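Local coordinates for F420-reducing hydrogenase, subunit beta (Methanothermobacter marburgensis, PDB 4OMF), which probably passes electrons from the hydrogenase's iron-sulfur clusters through its own cluster and FAD to coenzyme F420, as the flavin-bearing subunit of F420-reducing hydrogenase, at residues C[46-51]-C[77-82]; C[53-58]-C[156-161]; C[101-106]-C[198-203]; C[59-64]-C[90-95]. All coordinates share one frame; numbering follows the deposited sequence. Where two conformers were deposited one is given.

Interaction 1: residues C[46-51]-C[77-82]; sequences VVAGPG and TFSPNV. With FAD (flavin-adenine dinucleotide), chain R.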
# COMPACT_ATOMS: atom_id res chain seq x y z
N VAL C 46 -4.56 15.91 -26.57
CA VAL C 46 -4.92 15.98 -25.15
C VAL C 46 -4.89 17.46 -24.76
O VAL C 46 -3.93 18.16 -25.07
CB VAL C 46 -3.95 15.16 -24.25
CG1 VAL C 46 -4.24 15.46 -22.77
CG2 VAL C 46 -4.11 13.65 -24.52
N VAL C 47 -5.99 17.92 -24.15
CA VAL C 47 -6.16 19.31 -23.74
C VAL C 47 -6.80 19.41 -22.36
O VAL C 47 -7.34 18.43 -21.85
CB VAL C 47 -7.05 20.09 -24.73
CG1 VAL C 47 -6.34 20.23 -26.10
CG2 VAL C 47 -8.40 19.42 -24.87
N ALA C 48 -6.75 20.60 -21.76
CA ALA C 48 -7.40 20.84 -20.48
C ALA C 48 -8.85 21.24 -20.67
O ALA C 48 -9.14 22.42 -20.84
CB ALA C 48 -6.65 21.92 -19.69
N GLY C 49 -9.76 20.26 -20.64
CA GLY C 49 -11.16 20.52 -20.91
C GLY C 49 -11.95 20.81 -19.64
O GLY C 49 -11.39 20.78 -18.54
N PRO C 50 -13.25 21.11 -19.79
CA PRO C 50 -14.09 21.45 -18.64
C PRO C 50 -14.14 20.29 -17.66
O PRO C 50 -14.08 19.14 -18.08
CB PRO C 50 -15.47 21.71 -19.26
CG PRO C 50 -15.19 21.97 -20.73
CD PRO C 50 -14.00 21.13 -21.06
N GLY C 51 -14.24 20.59 -16.36
CA GLY C 51 -14.28 19.57 -15.32
C GLY C 51 -15.59 19.62 -14.54
O GLY C 51 -16.61 20.03 -15.07
N THR C 77 -4.82 26.56 -12.64
CA THR C 77 -4.72 25.50 -11.65
C THR C 77 -4.36 24.20 -12.37
O THR C 77 -4.10 24.19 -13.59
CB THR C 77 -6.02 25.36 -10.81
OG1 THR C 77 -5.81 24.44 -9.72
CG2 THR C 77 -7.18 24.87 -11.66
N PHE C 78 -4.29 23.11 -11.62
CA PHE C 78 -3.74 21.88 -12.18
C PHE C 78 -4.63 21.23 -13.22
O PHE C 78 -5.84 21.10 -13.03
CB PHE C 78 -3.48 20.86 -11.06
CG PHE C 78 -2.70 21.40 -9.90
CD1 PHE C 78 -3.18 21.27 -8.61
CD2 PHE C 78 -1.48 22.04 -10.09
CE1 PHE C 78 -2.46 21.76 -7.53
CE2 PHE C 78 -0.77 22.54 -9.03
CZ PHE C 78 -1.26 22.40 -7.73
N SER C 79 -4.02 20.81 -14.33
CA SER C 79 -4.65 19.92 -15.28
C SER C 79 -3.52 19.00 -15.73
O SER C 79 -2.72 19.38 -16.57
CB SER C 79 -5.26 20.66 -16.47
OG SER C 79 -5.84 19.75 -17.40
N PRO C 80 -3.42 17.81 -15.11
CA PRO C 80 -2.24 16.98 -15.38
C PRO C 80 -2.35 16.31 -16.74
O PRO C 80 -2.62 15.10 -16.81
CB PRO C 80 -2.27 15.94 -14.25
CG PRO C 80 -3.29 16.45 -13.25
CD PRO C 80 -4.27 17.24 -14.07
N ASN C 81 -2.13 17.09 -17.79
CA ASN C 81 -2.41 16.65 -19.16
C ASN C 81 -1.66 15.40 -19.57
O ASN C 81 -2.16 14.63 -20.37
CB ASN C 81 -2.07 17.76 -20.16
CG ASN C 81 -3.12 18.85 -20.18
OD1 ASN C 81 -4.11 18.78 -19.47
ND2 ASN C 81 -2.90 19.86 -21.02
N VAL C 82 -0.46 15.19 -19.02
CA VAL C 82 0.33 14.03 -19.40
C VAL C 82 -0.41 12.74 -19.07
O VAL C 82 -0.22 11.75 -19.77
CB VAL C 82 1.72 14.02 -18.71
CG1 VAL C 82 2.61 12.88 -19.23
CG2 VAL C 82 2.40 15.36 -18.94
PA FAD R . -6.09 28.96 -26.43
O1A FAD R . -6.80 29.84 -25.44
O2A FAD R . -6.52 28.81 -27.86
O5B FAD R . -6.03 27.49 -25.81
C5B FAD R . -5.46 27.40 -24.49
C4B FAD R . -4.96 25.97 -24.31
O4B FAD R . -4.33 25.85 -23.04
C3B FAD R . -6.14 25.00 -24.34
O3B FAD R . -5.89 23.89 -25.22
C2B FAD R . -6.21 24.50 -22.90
O2B FAD R . -6.62 23.12 -22.86
C1B FAD R . -4.79 24.68 -22.39
N9A FAD R . -4.80 24.87 -20.93
C8A FAD R . -5.53 25.79 -20.26
N7A FAD R . -5.29 25.71 -18.93
C5A FAD R . -4.38 24.71 -18.76
C6A FAD R . -3.72 24.08 -17.60
N6A FAD R . -3.97 24.49 -16.33
N1A FAD R . -2.85 23.09 -17.85
C2A FAD R . -2.61 22.63 -19.10
N3A FAD R . -3.19 23.14 -20.21
C4A FAD R . -4.07 24.17 -20.08
N1 FAD R . 1.54 32.80 -20.44
C2 FAD R . 2.64 33.65 -20.35
O2 FAD R . 2.86 34.45 -21.28
N3 FAD R . 3.42 33.62 -19.20
C4 FAD R . 3.15 32.73 -18.18
O4 FAD R . 3.91 32.70 -17.18
C4X FAD R . 1.76 32.39 -17.98
N5 FAD R . 1.49 31.52 -16.81
C5X FAD R . 0.73 30.31 -17.17
C6 FAD R . 0.49 29.43 -16.10
C7 FAD R . -0.39 28.36 -16.27
C7M FAD R . -0.65 27.39 -15.12
C8 FAD R . -1.04 28.22 -17.49
C8M FAD R . -2.03 27.10 -17.79
C9 FAD R . -0.82 29.11 -18.56
C9A FAD R . 0.00 30.23 -18.38
N10 FAD R . 0.31 31.07 -19.47
C10 FAD R . 1.06 32.22 -19.29
C1' FAD R . -0.08 30.77 -20.86
C2' FAD R . -1.37 31.43 -21.31
O2' FAD R . -2.16 31.86 -20.30
C3' FAD R . -1.95 30.79 -22.34
O3' FAD R . -2.52 29.61 -21.99
C4' FAD R . -1.19 30.76 -23.65
O4' FAD R . -0.78 32.08 -24.07
C5' FAD R . -2.02 30.08 -24.75
O5' FAD R . -3.03 30.97 -25.20
P FAD R . -3.76 30.74 -26.61
O1P FAD R . -2.68 30.53 -27.64
O2P FAD R . -4.76 31.84 -26.84
O3P FAD R . -4.51 29.31 -26.39
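Ala-48 and Ser-79 meet at the adenosine end of the FAD, where CB of Ala-48 lies 3.3 Å from OG of Ser-79. The site joins a strand of the large mixed sheet, 44-51, to the irregular loop 77-82, and between them they line the adenine and ribose part of the flavin pocket. The strand takes the sugar: backbone N of Ala-48 donates to the ribose O2B over 2.8 Å, at a bent 138°, while CB of Val-47 packs near the same oxygen. The loop takes the base. The amino group N6A makes a weak hydrogen bond to O of Thr-77, and CB of Ser-79 sits 3.7 Å from N1A.

Asn-81 reaches in between strand and base. Its ND2 approaches C2A of the adenine at 3.4 Å but donates its hydrogen bond to Val-100 O, and OD1 accepts from OG of Ser-79, so both ends of the amide are engaged and its rotation is fixed. With OG anti to the backbone N (chi1 179°), Ser-79 points it at Asn-81. Behind this layer, Pro-80 is the centre of an inverse gamma turn that brings Ser-79 and Asn-81 together, and Gln-105 holds Ser-79 O from the helix 103-114. Farther from the nucleotide, CG1 of Val-46 runs past Asn-81 and stops 3.3 Å from its backbone O.

Interaction 2: residues C[53-58]-C[156-161]; sequences EFWKPQ and ELVEKM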
# COMPACT_ATOMS: atom_id res chain seq x y z
N GLU C 53 -15.99 21.23 -11.48
CA GLU C 53 -16.14 22.51 -10.79
C GLU C 53 -15.74 23.64 -11.74
O GLU C 53 -14.94 23.43 -12.65
CB GLU C 53 -15.29 22.55 -9.52
CG GLU C 53 -15.51 21.38 -8.56
CD GLU C 53 -16.88 21.41 -7.91
OE1 GLU C 53 -17.46 22.52 -7.80
OE2 GLU C 53 -17.37 20.34 -7.51
N PHE C 54 -16.31 24.83 -11.55
CA PHE C 54 -15.93 25.98 -12.38
C PHE C 54 -14.43 26.25 -12.27
O PHE C 54 -13.90 26.31 -11.16
CB PHE C 54 -16.71 27.23 -11.95
CG PHE C 54 -18.18 27.15 -12.23
CD1 PHE C 54 -18.65 27.26 -13.53
CD2 PHE C 54 -19.09 26.96 -11.20
CE1 PHE C 54 -20.01 27.18 -13.79
CE2 PHE C 54 -20.46 26.89 -11.47
CZ PHE C 54 -20.91 26.99 -12.76
N TRP C 55 -13.77 26.42 -13.42
CA TRP C 55 -12.33 26.72 -13.52
C TRP C 55 -11.46 25.63 -12.90
O TRP C 55 -10.34 25.89 -12.46
CB TRP C 55 -12.03 28.08 -12.88
CG TRP C 55 -12.76 29.14 -13.59
CD1 TRP C 55 -13.93 29.74 -13.21
CD2 TRP C 55 -12.45 29.64 -14.89
NE1 TRP C 55 -14.34 30.62 -14.18
CE2 TRP C 55 -13.46 30.58 -15.22
CE3 TRP C 55 -11.41 29.40 -15.80
CZ2 TRP C 55 -13.45 31.28 -16.43
CZ3 TRP C 55 -11.41 30.11 -17.00
CH2 TRP C 55 -12.43 31.03 -17.31
N LYS C 56 -11.97 24.40 -12.88
CA LYS C 56 -11.20 23.26 -12.39
C LYS C 56 -11.18 22.23 -13.52
O LYS C 56 -12.01 21.32 -13.54
CB LYS C 56 -11.83 22.69 -11.11
CG LYS C 56 -10.88 21.84 -10.27
CD LYS C 56 -11.52 21.55 -8.92
CE LYS C 56 -10.55 20.88 -7.96
NZ LYS C 56 -10.37 19.43 -8.29
N PRO C 57 -10.24 22.37 -14.45
CA PRO C 57 -10.31 21.59 -15.69
C PRO C 57 -9.94 20.13 -15.48
O PRO C 57 -9.39 19.76 -14.45
CB PRO C 57 -9.30 22.28 -16.61
CG PRO C 57 -8.28 22.87 -15.65
CD PRO C 57 -9.10 23.30 -14.43
N GLN C 58 -10.27 19.31 -16.47
CA GLN C 58 -9.82 17.92 -16.50
C GLN C 58 -9.21 17.61 -17.86
O GLN C 58 -9.77 17.99 -18.91
CB GLN C 58 -10.98 16.96 -16.19
CG GLN C 58 -11.47 17.04 -14.73
CD GLN C 58 -10.51 16.36 -13.75
OE1 GLN C 58 -9.71 15.49 -14.13
NE2 GLN C 58 -10.59 16.75 -12.47
N GLU C 156 -18.09 30.90 -10.07
CA GLU C 156 -19.11 30.88 -11.09
C GLU C 156 -19.28 32.24 -11.78
O GLU C 156 -19.71 32.30 -12.93
CB GLU C 156 -20.44 30.41 -10.47
CG GLU C 156 -21.63 30.31 -11.42
CD GLU C 156 -22.93 30.00 -10.68
OE1 GLU C 156 -23.10 30.46 -9.52
OE2 GLU C 156 -23.78 29.29 -11.26
N LEU C 157 -18.96 33.33 -11.07
CA LEU C 157 -19.05 34.67 -11.65
C LEU C 157 -17.86 35.02 -12.56
O LEU C 157 -17.91 36.02 -13.27
CB LEU C 157 -19.15 35.74 -10.55
CG LEU C 157 -20.57 36.15 -10.13
CD1 LEU C 157 -21.32 34.97 -9.57
CD2 LEU C 157 -20.51 37.27 -9.11
N VAL C 158 -16.80 34.22 -12.53
CA VAL C 158 -15.61 34.49 -13.37
C VAL C 158 -15.80 34.02 -14.81
O VAL C 158 -16.01 32.82 -15.06
CB VAL C 158 -14.35 33.83 -12.76
CG1 VAL C 158 -13.16 33.96 -13.70
CG2 VAL C 158 -14.05 34.46 -11.38
N GLU C 159 -15.78 34.96 -15.77
CA GLU C 159 -15.89 34.61 -17.18
C GLU C 159 -14.53 34.36 -17.83
O GLU C 159 -14.43 33.62 -18.81
CB GLU C 159 -16.62 35.72 -17.95
CG GLU C 159 -18.06 35.86 -17.48
CD GLU C 159 -18.90 36.80 -18.33
OE1 GLU C 159 -18.33 37.57 -19.13
OE2 GLU C 159 -20.15 36.75 -18.19
N LYS C 160 -13.48 34.98 -17.29
CA LYS C 160 -12.11 34.80 -17.79
C LYS C 160 -11.13 35.16 -16.67
O LYS C 160 -11.41 36.06 -15.90
CB LYS C 160 -11.85 35.67 -19.04
CG LYS C 160 -10.48 35.41 -19.70
CD LYS C 160 -10.25 36.32 -20.92
CE LYS C 160 -9.00 35.88 -21.70
NZ LYS C 160 -8.62 36.82 -22.78
N MET C 161 -10.00 34.48 -16.59
CA MET C 161 -8.93 34.91 -15.70
C MET C 161 -7.67 35.15 -16.54
O MET C 161 -7.53 34.58 -17.63
CB MET C 161 -8.67 33.90 -14.57
CG MET C 161 -8.36 32.47 -15.03
SD MET C 161 -8.19 31.33 -13.62
CE MET C 161 -9.79 31.47 -12.83
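Trp-55 packs its indole against Val-158 and Met-161, joining a type II beta turn, Glu-53 to Lys-56, to the segment that leads into the first strand of the small antiparallel sheet. The turn leads into an edge strand of the large mixed sheet, so the contact ties the two sheets together.

The tight part surrounds the indole. NE1 of Trp-55 donates to O of Val-158 over 2.9 Å; the oxygen lies in the ring plane, but the bond is bent to 140° and the donor stands well above the carbonyl plane of Val-158. Farther along the same edge, CZ2 comes 3.5 Å from O of Glu-159. One face of the indole carries CG1 of Val-158, 3.7 Å from CE2 of Trp-55. The methyl CE of Met-161 makes an off-centre CH-pi contact with the five-membered ring. Met-161 has its CG wedged between backbone N and carbonyl carbon (chi1 56°) and its chain bends again at the sulfur, turning CE back to the indole; SD makes an oblique Met-aromatic contact with the six-membered ring. Behind, Ile-147 of helix 140-150 touches both Val-158 and Met-161.

Toward solvent the fit is looser. Glu-159 and Lys-160 form a classic beta bulge opposite Tyr-171, and their side chains start away from the turn; Lys-160 NZ bonds to Gln-24 O. Within this contact, exposed Phe-54 meets Glu-156, whose extended chain crosses one ring face in a CH-pi contact, with CG 3.6 Å from CE2 of Phe-54.

Interaction 3: residues C[101-106]-C[198-203]; sequences AIPCQT and YVAELA. With SF4 (iron/sulfur cluster), chain N; FAD (flavin-adenine dinucleotide), chain R.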
# COMPACT_ATOMS: atom_id res chain seq x y z
N ALA C 101 1.03 21.59 -23.30
CA ALA C 101 1.73 21.32 -22.04
C ALA C 101 2.45 22.56 -21.53
O ALA C 101 3.08 23.27 -22.29
CB ALA C 101 2.73 20.17 -22.23
N ILE C 102 2.37 22.81 -20.23
CA ILE C 102 3.24 23.78 -19.57
C ILE C 102 4.66 23.16 -19.47
O ILE C 102 4.82 21.98 -19.76
CB ILE C 102 2.67 24.19 -18.20
CG1 ILE C 102 2.39 22.96 -17.32
CG2 ILE C 102 1.38 25.02 -18.39
CD1 ILE C 102 1.93 23.32 -15.88
N PRO C 103 5.68 23.95 -19.12
CA PRO C 103 7.04 23.39 -19.22
C PRO C 103 7.29 22.09 -18.43
O PRO C 103 7.91 21.19 -18.97
CB PRO C 103 7.93 24.53 -18.72
CG PRO C 103 7.17 25.79 -19.18
CD PRO C 103 5.70 25.42 -18.94
N CYS C 104 6.81 21.98 -17.19
CA CYS C 104 7.11 20.77 -16.42
C CYS C 104 6.43 19.54 -17.04
O CYS C 104 6.97 18.44 -16.99
CB CYS C 104 6.69 20.92 -14.95
SG CYS C 104 4.96 21.35 -14.73
N GLN C 105 5.25 19.73 -17.62
CA GLN C 105 4.61 18.62 -18.33
C GLN C 105 5.39 18.26 -19.57
O GLN C 105 5.54 17.07 -19.88
CB GLN C 105 3.17 18.96 -18.68
CG GLN C 105 2.25 18.95 -17.45
CD GLN C 105 0.90 19.56 -17.74
OE1 GLN C 105 0.60 19.96 -18.87
NE2 GLN C 105 0.09 19.70 -16.70
N THR C 106 5.90 19.26 -20.28
CA THR C 106 6.73 19.01 -21.44
C THR C 106 7.94 18.15 -21.02
O THR C 106 8.38 17.29 -21.76
CB THR C 106 7.17 20.34 -22.09
OG1 THR C 106 6.00 21.07 -22.48
CG2 THR C 106 8.04 20.12 -23.30
N TYR C 198 10.86 28.83 -18.35
CA TYR C 198 9.76 29.76 -18.50
C TYR C 198 9.01 29.58 -19.81
O TYR C 198 7.79 29.54 -19.84
CB TYR C 198 10.25 31.21 -18.39
CG TYR C 198 9.13 32.23 -18.51
CD1 TYR C 198 8.03 32.16 -17.67
CD2 TYR C 198 9.18 33.25 -19.44
CE1 TYR C 198 7.01 33.09 -17.76
CE2 TYR C 198 8.16 34.18 -19.54
CZ TYR C 198 7.08 34.09 -18.69
OH TYR C 198 6.05 35.00 -18.76
N VAL C 199 9.75 29.48 -20.91
CA VAL C 199 9.12 29.51 -22.22
C VAL C 199 8.97 28.13 -22.85
O VAL C 199 8.91 28.01 -24.07
CB VAL C 199 9.88 30.43 -23.20
CG1 VAL C 199 9.65 31.91 -22.85
CG2 VAL C 199 11.37 30.11 -23.21
N ALA C 200 8.87 27.09 -22.01
CA ALA C 200 8.67 25.72 -22.50
C ALA C 200 9.74 25.38 -23.55
O ALA C 200 9.43 25.16 -24.71
CB ALA C 200 7.27 25.54 -23.10
N GLU C 201 10.99 25.36 -23.11
CA GLU C 201 12.14 25.23 -23.99
C GLU C 201 12.21 23.93 -24.78
O GLU C 201 12.92 23.87 -25.77
CB GLU C 201 13.43 25.40 -23.18
CG GLU C 201 13.54 26.79 -22.54
CD GLU C 201 14.72 26.93 -21.60
OE1 GLU C 201 15.73 26.22 -21.81
OE2 GLU C 201 14.64 27.76 -20.66
N LEU C 202 11.50 22.89 -24.34
CA LEU C 202 11.63 21.60 -25.00
C LEU C 202 10.44 21.27 -25.91
O LEU C 202 10.36 20.17 -26.47
CB LEU C 202 11.83 20.48 -23.96
CG LEU C 202 13.11 20.67 -23.11
CD1 LEU C 202 13.26 19.59 -22.03
CD2 LEU C 202 14.33 20.70 -23.99
N ALA C 203 9.50 22.21 -26.05
CA ALA C 203 8.32 21.96 -26.87
C ALA C 203 8.65 22.07 -28.36
O ALA C 203 9.68 22.63 -28.72
CB ALA C 203 7.20 22.95 -26.52
FE1 SF4 N . 5.30 23.53 -13.82
FE2 SF4 N . 7.37 25.18 -13.69
FE3 SF4 N . 5.50 25.28 -11.78
FE4 SF4 N . 4.86 26.16 -14.24
S1 SF4 N . 6.45 27.10 -12.83
S2 SF4 N . 3.59 24.73 -12.93
S3 SF4 N . 6.12 24.82 -15.56
S4 SF4 N . 6.91 23.52 -12.18
PA FAD R . -6.09 28.96 -26.43
O1A FAD R . -6.80 29.84 -25.44
O2A FAD R . -6.52 28.81 -27.86
O5B FAD R . -6.03 27.49 -25.81
C5B FAD R . -5.46 27.40 -24.49
C4B FAD R . -4.96 25.97 -24.31
O4B FAD R . -4.33 25.85 -23.04
C3B FAD R . -6.14 25.00 -24.34
O3B FAD R . -5.89 23.89 -25.22
C2B FAD R . -6.21 24.50 -22.90
O2B FAD R . -6.62 23.12 -22.86
C1B FAD R . -4.79 24.68 -22.39
N9A FAD R . -4.80 24.87 -20.93
C8A FAD R . -5.53 25.79 -20.26
N7A FAD R . -5.29 25.71 -18.93
C5A FAD R . -4.38 24.71 -18.76
C6A FAD R . -3.72 24.08 -17.60
N6A FAD R . -3.97 24.49 -16.33
N1A FAD R . -2.85 23.09 -17.85
C2A FAD R . -2.61 22.63 -19.10
N3A FAD R . -3.19 23.14 -20.21
C4A FAD R . -4.07 24.17 -20.08
N1 FAD R . 1.54 32.80 -20.44
C2 FAD R . 2.64 33.65 -20.35
O2 FAD R . 2.86 34.45 -21.28
N3 FAD R . 3.42 33.62 -19.20
C4 FAD R . 3.15 32.73 -18.18
O4 FAD R . 3.91 32.70 -17.18
C4X FAD R . 1.76 32.39 -17.98
N5 FAD R . 1.49 31.52 -16.81
C5X FAD R . 0.73 30.31 -17.17
C6 FAD R . 0.49 29.43 -16.10
C7 FAD R . -0.39 28.36 -16.27
C7M FAD R . -0.65 27.39 -15.12
C8 FAD R . -1.04 28.22 -17.49
C8M FAD R . -2.03 27.10 -17.79
C9 FAD R . -0.82 29.11 -18.56
C9A FAD R . 0.00 30.23 -18.38
N10 FAD R . 0.31 31.07 -19.47
C10 FAD R . 1.06 32.22 -19.29
C1' FAD R . -0.08 30.77 -20.86
C2' FAD R . -1.37 31.43 -21.31
O2' FAD R . -2.16 31.86 -20.30
C3' FAD R . -1.95 30.79 -22.34
O3' FAD R . -2.52 29.61 -21.99
C4' FAD R . -1.19 30.76 -23.65
O4' FAD R . -0.78 32.08 -24.07
C5' FAD R . -2.02 30.08 -24.75
O5' FAD R . -3.03 30.97 -25.20
P FAD R . -3.76 30.74 -26.61
O1P FAD R . -2.68 30.53 -27.64
O2P FAD R . -4.76 31.84 -26.84
O3P FAD R . -4.51 29.31 -26.39
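Pro-103 lays its ring against Ala-200: CG of the proline is 3.5 Å from N of Ala-200 and 3.9 Å from its CB. The other side of the contact is one helical turn on, where Thr-106, in one of its two modelled conformers, packs its methyl CG2 against the peptide between Leu-202 and Ala-203, 3.7 Å from C of Leu-202. In that conformer the methyl is anti to the backbone N, and OG1 lies on the side of the preceding turn, where it can bond to O of Ile-102 from above the carbonyl plane. The firm bond to this oxygen comes from N of Thr-106, over 3.0 Å. Across from the helix, Ala-200 to Ala-203 form a type I beta turn, closed by Ala-203 N to Ala-200 O.

Ile-102 is the N-cap residue of helix 103-114, and this helix start doubles as a wall of the iron-sulfur site. SG of Cys-104 binds iron FE1 of the [4Fe-4S] cluster at 2.4 Å, while CD of Pro-103 comes 3.5 Å from the cluster sulfide S3. Ile-102 stands between the two cofactors, its CD1 near sulfide S2 and its CG2 near the C8 methyl of the flavin, a placement consistent with electron passage between them. Tyr-198, which begins the second segment, serves the other end of the isoalloxazine: N3 of FAD donates to its OH over 3.0 Å, nearly straight at 162°, and the flavin O4 lies at the edge of the phenol ring, 3.2 Å from CE1 of Tyr-198.

Interaction 4: residues C[59-64]-C[90-95]; sequences PMVAMS and RQYGIE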
# COMPACT_ATOMS: atom_id res chain seq x y z
N PRO C 59 -8.06 16.93 -17.87
CA PRO C 59 -7.48 16.51 -19.15
C PRO C 59 -8.45 15.64 -19.91
O PRO C 59 -9.17 14.83 -19.30
CB PRO C 59 -6.24 15.71 -18.75
CG PRO C 59 -5.93 16.19 -17.34
CD PRO C 59 -7.25 16.50 -16.72
N MET C 60 -8.48 15.80 -21.22
CA MET C 60 -9.40 15.03 -22.05
C MET C 60 -8.82 14.91 -23.46
O MET C 60 -7.99 15.73 -23.87
CB MET C 60 -10.78 15.69 -22.07
CG MET C 60 -10.82 17.07 -22.75
SD MET C 60 -11.06 16.99 -24.54
CE MET C 60 -12.60 16.09 -24.65
N VAL C 61 -9.26 13.90 -24.20
CA VAL C 61 -8.75 13.67 -25.55
C VAL C 61 -9.72 14.28 -26.55
O VAL C 61 -10.84 13.81 -26.68
CB VAL C 61 -8.57 12.16 -25.86
CG1 VAL C 61 -8.04 11.94 -27.27
CG2 VAL C 61 -7.67 11.50 -24.82
N ALA C 62 -9.31 15.35 -27.22
CA ALA C 62 -10.20 16.03 -28.17
C ALA C 62 -9.97 15.45 -29.54
O ALA C 62 -8.82 15.32 -29.96
CB ALA C 62 -9.95 17.56 -28.18
N MET C 63 -11.04 15.12 -30.25
CA MET C 63 -10.92 14.53 -31.58
C MET C 63 -11.74 15.31 -32.61
O MET C 63 -11.96 14.83 -33.73
CB MET C 63 -11.33 13.06 -31.53
CG MET C 63 -10.32 12.25 -30.76
SD MET C 63 -10.53 10.46 -30.76
CE MET C 63 -10.37 10.00 -32.50
N SER C 64 -12.19 16.51 -32.23
CA SER C 64 -12.86 17.43 -33.15
C SER C 64 -12.48 18.88 -32.83
O SER C 64 -11.99 19.17 -31.74
CB SER C 64 -14.39 17.26 -33.06
OG SER C 64 -14.87 17.74 -31.82
N ARG C 90 -4.32 4.14 -26.80
CA ARG C 90 -4.91 2.81 -26.63
C ARG C 90 -6.35 2.83 -27.12
O ARG C 90 -6.57 2.75 -28.33
CB ARG C 90 -4.79 2.34 -25.18
CG ARG C 90 -3.31 2.30 -24.71
CD ARG C 90 -2.49 1.21 -25.40
NE ARG C 90 -1.32 0.90 -24.58
CZ ARG C 90 -0.07 1.23 -24.89
NH1 ARG C 90 0.21 1.85 -26.03
NH2 ARG C 90 0.91 0.91 -24.06
N GLN C 91 -7.34 2.95 -26.23
CA GLN C 91 -8.72 2.80 -26.68
C GLN C 91 -9.16 3.89 -27.65
O GLN C 91 -10.07 3.65 -28.44
CB GLN C 91 -9.69 2.76 -25.48
CG GLN C 91 -9.64 1.44 -24.70
CD GLN C 91 -8.53 1.38 -23.66
OE1 GLN C 91 -7.78 2.34 -23.47
NE2 GLN C 91 -8.42 0.25 -22.99
N TYR C 92 -8.56 5.08 -27.61
CA TYR C 92 -8.99 6.10 -28.58
C TYR C 92 -8.43 5.81 -29.99
O TYR C 92 -8.93 6.37 -30.98
CB TYR C 92 -8.57 7.51 -28.14
CG TYR C 92 -9.43 8.06 -27.02
CD1 TYR C 92 -10.53 8.87 -27.29
CD2 TYR C 92 -9.13 7.78 -25.69
CE1 TYR C 92 -11.32 9.38 -26.26
CE2 TYR C 92 -9.91 8.30 -24.66
CZ TYR C 92 -11.00 9.09 -24.96
OH TYR C 92 -11.76 9.60 -23.93
N GLY C 93 -7.42 4.95 -30.06
CA GLY C 93 -6.93 4.45 -31.35
C GLY C 93 -5.97 5.38 -32.09
O GLY C 93 -5.63 5.14 -33.26
N ILE C 94 -5.52 6.45 -31.43
CA ILE C 94 -4.76 7.51 -32.08
C ILE C 94 -3.30 7.10 -32.31
O ILE C 94 -2.65 6.60 -31.40
CB ILE C 94 -4.82 8.81 -31.25
CG1 ILE C 94 -6.24 9.36 -31.24
CG2 ILE C 94 -3.78 9.86 -31.73
CD1 ILE C 94 -6.49 10.32 -30.03
N GLU C 95 -2.80 7.29 -33.53
CA GLU C 95 -1.40 7.00 -33.83
C GLU C 95 -0.59 8.25 -34.14
O GLU C 95 0.64 8.19 -34.26
CB GLU C 95 -1.30 6.01 -35.00
CG GLU C 95 -1.70 4.60 -34.53
CD GLU C 95 -1.68 3.55 -35.64
OE1 GLU C 95 -1.75 3.93 -36.83
OE2 GLU C 95 -1.63 2.35 -35.29
O HOH W 1 -11.15 12.16 -23.03
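Tyr-92 lies under Val-61, whose CB stands over the centre of the phenol ring, 3.9 Å from its centroid and 11° off the normal, in a CH-pi contact. The loop that presents it starts at Arg-90, whose O accepts from N of Gly-93 to close a type I beta turn with Gln-91 and Tyr-92 at its corners. The side chains of Arg-90 and Gln-91 are engaged outside this contact: NH2 of Arg-90 pairs with an acidic side chain of a neighbouring subunit, and NE2 of Gln-91 also bonds to an acidic side chain there.

Next comes Tyr-92, with CG anti to its carbonyl carbon (chi1 -75°), a setting that carries the ring across to the strand. Val-61 spreads its two methyls over the same face, CG2 lying 3.9 Å from CE2 of Tyr-92. Met-63 approaches differently: its SD sits at the ring edge near the plane, 3.8 Å from CD1 of Tyr-92, a Met-aromatic contact. At the phenol end a water bridges OH of Tyr-92 and N of Val-61, with 2.8 Å to each, and accepts from the backbone N. In the fold, 59-64 runs out of an edge strand of the large mixed sheet, and 90-95 is the loop between helix 85-89 and strand 97-101, so the turn lies beside the sheet margin.

Gly-93 then carries the chain past the turn with positive phi. Ile-94 follows and extends toward Val-61 tip to tip, its CD1 3.6 Å from CG1 of Val-61; CD1 of Ile-94 also passes SD of Met-63 at 4.1 Å.

How the interactions relate
Following the chain from the N terminus, strand 44-51 opens interaction 1, and its neighbour in the sheet, 56-62, with the turn before it and the residues after it, supplies the first segments of interactions 2 and 4. Interaction 4 opens at 59-64, inside the loop that interaction 1 closes at 77-82, and closes beyond it at 90-95, so these two cross; interaction 4 is nested within the long loop that interaction 2 closes at 156-161, while interaction 1 crosses that loop. Interaction 3 runs from 101-106 to 198-203, crossing interaction 2. Interactions 1 and 3 hold opposite ends of the FAD and touch through Gln-105, whereas interactions 2 and 4 tie the edge strand to the small sheet and to the loop before strand 97-101.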